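Local coordinates for protein phenylacetaldehyde dehydrogenase (Burkholderia cenocepacia, PDB 4O5H) that probably oxidises phenylacetaldehyde to phenylacetic acid with NAD+ as the electron acceptor, as a member of the aldehyde dehydrogenase family, at residues G261-G266 against M483-F488. Sequence-based numbering, arbitrary orientation.
Sequences GSTQTG and MKQSGF
With chi1 at -67°, Thr263 sets its hydroxyl beside its own backbone N and its methyl CG2 anti to that nitrogen, and both branches face the turn at Gln485. Thr263 OG1 donates to the backbone carbonyl, reaching Gln485 O at 2.7 Å. The C=O...OG1 angle is 155°. The donor lies tilted 25° from the carbonyl plane. Alongside, Thr263 CG2 rests 3.4 Å from Gln485 O. Threonine suits the place because one short side chain supplies both a donor and a methyl; OG1 also accepts from Gly285 N, so a single oxygen ties the first turn of helix 263-275 to the backbone at two places.

That helix follows strand 256-260 in a strand-turn-helix unit, consistent with the Rossmann-type dinucleotide-binding domain of aldehyde dehydrogenases. Its start is secured by Ser262, the N-cap, whose OG accepts a nearly straight bond from Thr265 N at 3.1 Å. The amide of Gln485 serves two partners: OE1 meets Lys267 NZ, further along the same helix, and NE2 bonds Asn276 O of the second subunit. Beyond it the chain enters strand 487-488, antiparallel to strand 279-283 of the same sheet; at Gly487 a side chain would run into Ser486 O, so glycine fits.

With only 91 Å² buried, the contact owes its definition to one directional bond. Donating to Gln485 O while accepting from Gly285 N probably fixes the hydroxyl's rotation, at a turn that itself touches the second subunit.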
ATOM      1  N   GLY A 261      12.311   9.303   0.669  1.00 13.50           N
ATOM      2  CA  GLY A 261      12.912  10.349  -0.122  1.00 13.82           C
ATOM      3  C   GLY A 261      11.875  11.384  -0.495  1.00 13.99           C
ATOM      4  O   GLY A 261      10.849  11.504   0.151  1.00 13.82           O
ATOM      5  N   SER A 262      12.150  12.136  -1.538  1.00 14.39           N
ATOM      6  CA  SER A 262      11.255  13.195  -1.929  1.00 15.16           C
ATOM      7  C   SER A 262       9.971  12.620  -2.550  1.00 15.24           C
ATOM      8  O   SER A 262       9.949  11.527  -3.085  1.00 14.72           O
ATOM      9  CB  SER A 262      11.934  14.156  -2.909  1.00 15.38           C
ATOM     10  OG  SER A 262      12.102  13.538  -4.141  1.00 16.48           O
ATOM     11  N   THR A 263       8.903  13.401  -2.484  1.00 15.80           N
ATOM     12  CA  THR A 263       7.646  13.018  -3.119  1.00 16.08           C
ATOM     13  C   THR A 263       7.861  12.826  -4.622  1.00 16.57           C
ATOM     14  O   THR A 263       7.348  11.885  -5.208  1.00 16.04           O
ATOM     15  CB  THR A 263       6.534  14.050  -2.765  1.00 15.98           C
ATOM     16  OG1 THR A 263       6.261  13.954  -1.359  1.00 15.55           O
ATOM     17  CG2 THR A 263       5.237  13.767  -3.518  1.00 16.28           C
ATOM     18  N   GLN A 264       8.640  13.705  -5.240  1.00 17.24           N
ATOM     19  CA  GLN A 264       8.863  13.612  -6.690  1.00 18.24           C
ATOM     20  C   GLN A 264       9.551  12.311  -7.088  1.00 16.79           C
ATOM     21  O   GLN A 264       9.119  11.634  -8.009  1.00 16.20           O
ATOM     22  CB  GLN A 264       9.719  14.797  -7.159  1.00 20.21           C
ATOM     23  CG  GLN A 264      10.042  14.790  -8.642  1.00 22.94           C
ATOM     24  CD  GLN A 264      10.993  15.933  -9.038  1.00 25.87           C
ATOM     25  OE1 GLN A 264      10.749  17.092  -8.740  1.00 30.29           O
ATOM     26  NE2 GLN A 264      12.067  15.603  -9.713  1.00 27.82           N
ATOM     27  N   THR A 265      10.619  11.965  -6.384  1.00 15.46           N
ATOM     28  CA  THR A 265      11.323  10.723  -6.684  1.00 15.38           C
ATOM     29  C   THR A 265      10.456   9.519  -6.306  1.00 14.51           C
ATOM     30  O   THR A 265      10.469   8.497  -6.980  1.00 13.80           O
ATOM     31  CB  THR A 265      12.650  10.686  -5.916  1.00 15.82           C
ATOM     32  OG1 THR A 265      13.417  11.829  -6.290  1.00 16.17           O
ATOM     33  CG2 THR A 265      13.415   9.458  -6.249  1.00 16.11           C
ATOM     34  N   GLY A 266       9.697   9.650  -5.212  1.00 13.81           N
ATOM     35  CA  GLY A 266       8.783   8.587  -4.788  1.00 13.65           C
ATOM     36  C   GLY A 266       7.758   8.218  -5.849  1.00 13.82           C
ATOM     37  O   GLY A 266       7.464   7.036  -6.057  1.00 13.41           O
ATOM     38  N   MET A 483       0.482  10.709   5.535  1.00 11.60           N
ATOM     39  CA  MET A 483      -0.786  10.945   4.871  1.00 12.40           C
ATOM     40  C   MET A 483      -0.559  11.888   3.675  1.00 12.10           C
ATOM     41  O   MET A 483       0.498  12.507   3.542  1.00 11.26           O
ATOM     42  CB  MET A 483      -1.762  11.651   5.833  1.00 13.24           C
ATOM     43  CG  MET A 483      -2.026  10.859   7.098  1.00 13.90           C
ATOM     44  SD  MET A 483      -3.433  11.551   7.956  1.00 16.30           S
ATOM     45  CE  MET A 483      -3.445  10.447   9.387  1.00 15.33           C
ATOM     46  N   LYS A 484      -1.576  11.985   2.824  1.00 12.39           N
ATOM     47  CA  LYS A 484      -1.592  12.946   1.704  1.00 13.12           C
ATOM     48  C   LYS A 484      -0.348  12.746   0.798  1.00 13.18           C
ATOM     49  O   LYS A 484       0.008  11.585   0.465  1.00 12.38           O
ATOM     50  CB  LYS A 484      -1.757  14.365   2.250  1.00 13.48           C
ATOM     51  CG  LYS A 484      -3.074  14.575   3.000  1.00 14.13           C
ATOM     52  CD  LYS A 484      -3.121  15.860   3.869  1.00 14.58           C
ATOM     53  CE  LYS A 484      -2.814  17.127   3.094  1.00 14.98           C
ATOM     54  NZ  LYS A 484      -2.978  18.337   3.965  1.00 15.58           N
ATOM     55  N   GLN A 485       0.321  13.799   0.383  1.00 13.88           N
ATOM     56  CA  GLN A 485       1.483  13.618  -0.508  1.00 15.12           C
ATOM     57  C   GLN A 485       2.770  13.175   0.193  1.00 13.37           C
ATOM     58  O   GLN A 485       3.820  13.084  -0.452  1.00 12.78           O
ATOM     59  CB  GLN A 485       1.812  14.906  -1.262  1.00 17.29           C
ATOM     60  CG  GLN A 485       0.691  15.476  -2.080  1.00 20.67           C
ATOM     61  CD  GLN A 485       0.329  14.594  -3.208  1.00 23.27           C
ATOM     62  OE1 GLN A 485       1.080  14.422  -4.178  1.00 24.16           O
ATOM     63  NE2 GLN A 485      -0.853  14.005  -3.092  1.00 27.82           N
ATOM     64  N   SER A 486       2.690  12.905   1.491  1.00 12.35           N
ATOM     65  CA  SER A 486       3.841  12.391   2.220  1.00 11.56           C
ATOM     66  C   SER A 486       3.991  10.870   2.072  1.00 11.42           C
ATOM     67  O   SER A 486       4.857  10.262   2.688  1.00 10.79           O
ATOM     68  CB  SER A 486       3.765  12.810   3.669  1.00 10.81           C
ATOM     69  OG  SER A 486       3.865  14.217   3.785  1.00 11.03           O
ATOM     70  N   GLY A 487       3.111  10.262   1.284  1.00 11.85           N
ATOM     71  CA  GLY A 487       3.234   8.861   0.938  1.00 12.14           C
ATOM     72  C   GLY A 487       2.166   7.973   1.573  1.00 12.07           C
ATOM     73  O   GLY A 487       1.080   8.447   1.958  1.00 12.42           O
ATOM     74  N   PHE A 488       2.472   6.685   1.656  1.00 11.85           N
ATOM     75  CA  PHE A 488       1.610   5.726   2.340  1.00 11.91           C
ATOM     76  C   PHE A 488       2.438   4.545   2.811  1.00 11.44           C
ATOM     77  O   PHE A 488       3.537   4.299   2.308  1.00 11.27           O
ATOM     78  CB  PHE A 488       0.414   5.278   1.458  1.00 12.46           C
ATOM     79  CG  PHE A 488       0.806   4.840   0.095  1.00 13.08           C
ATOM     80  CD1 PHE A 488       1.405   3.583  -0.117  1.00 13.24           C
ATOM     81  CD2 PHE A 488       0.562   5.646  -1.001  1.00 13.92           C
ATOM     82  CE1 PHE A 488       1.793   3.195  -1.377  1.00 13.55           C
ATOM     83  CE2 PHE A 488       0.925   5.219  -2.289  1.00 14.59           C
ATOM     84  CZ  PHE A 488       1.555   3.997  -2.464  1.00 14.03           C
TER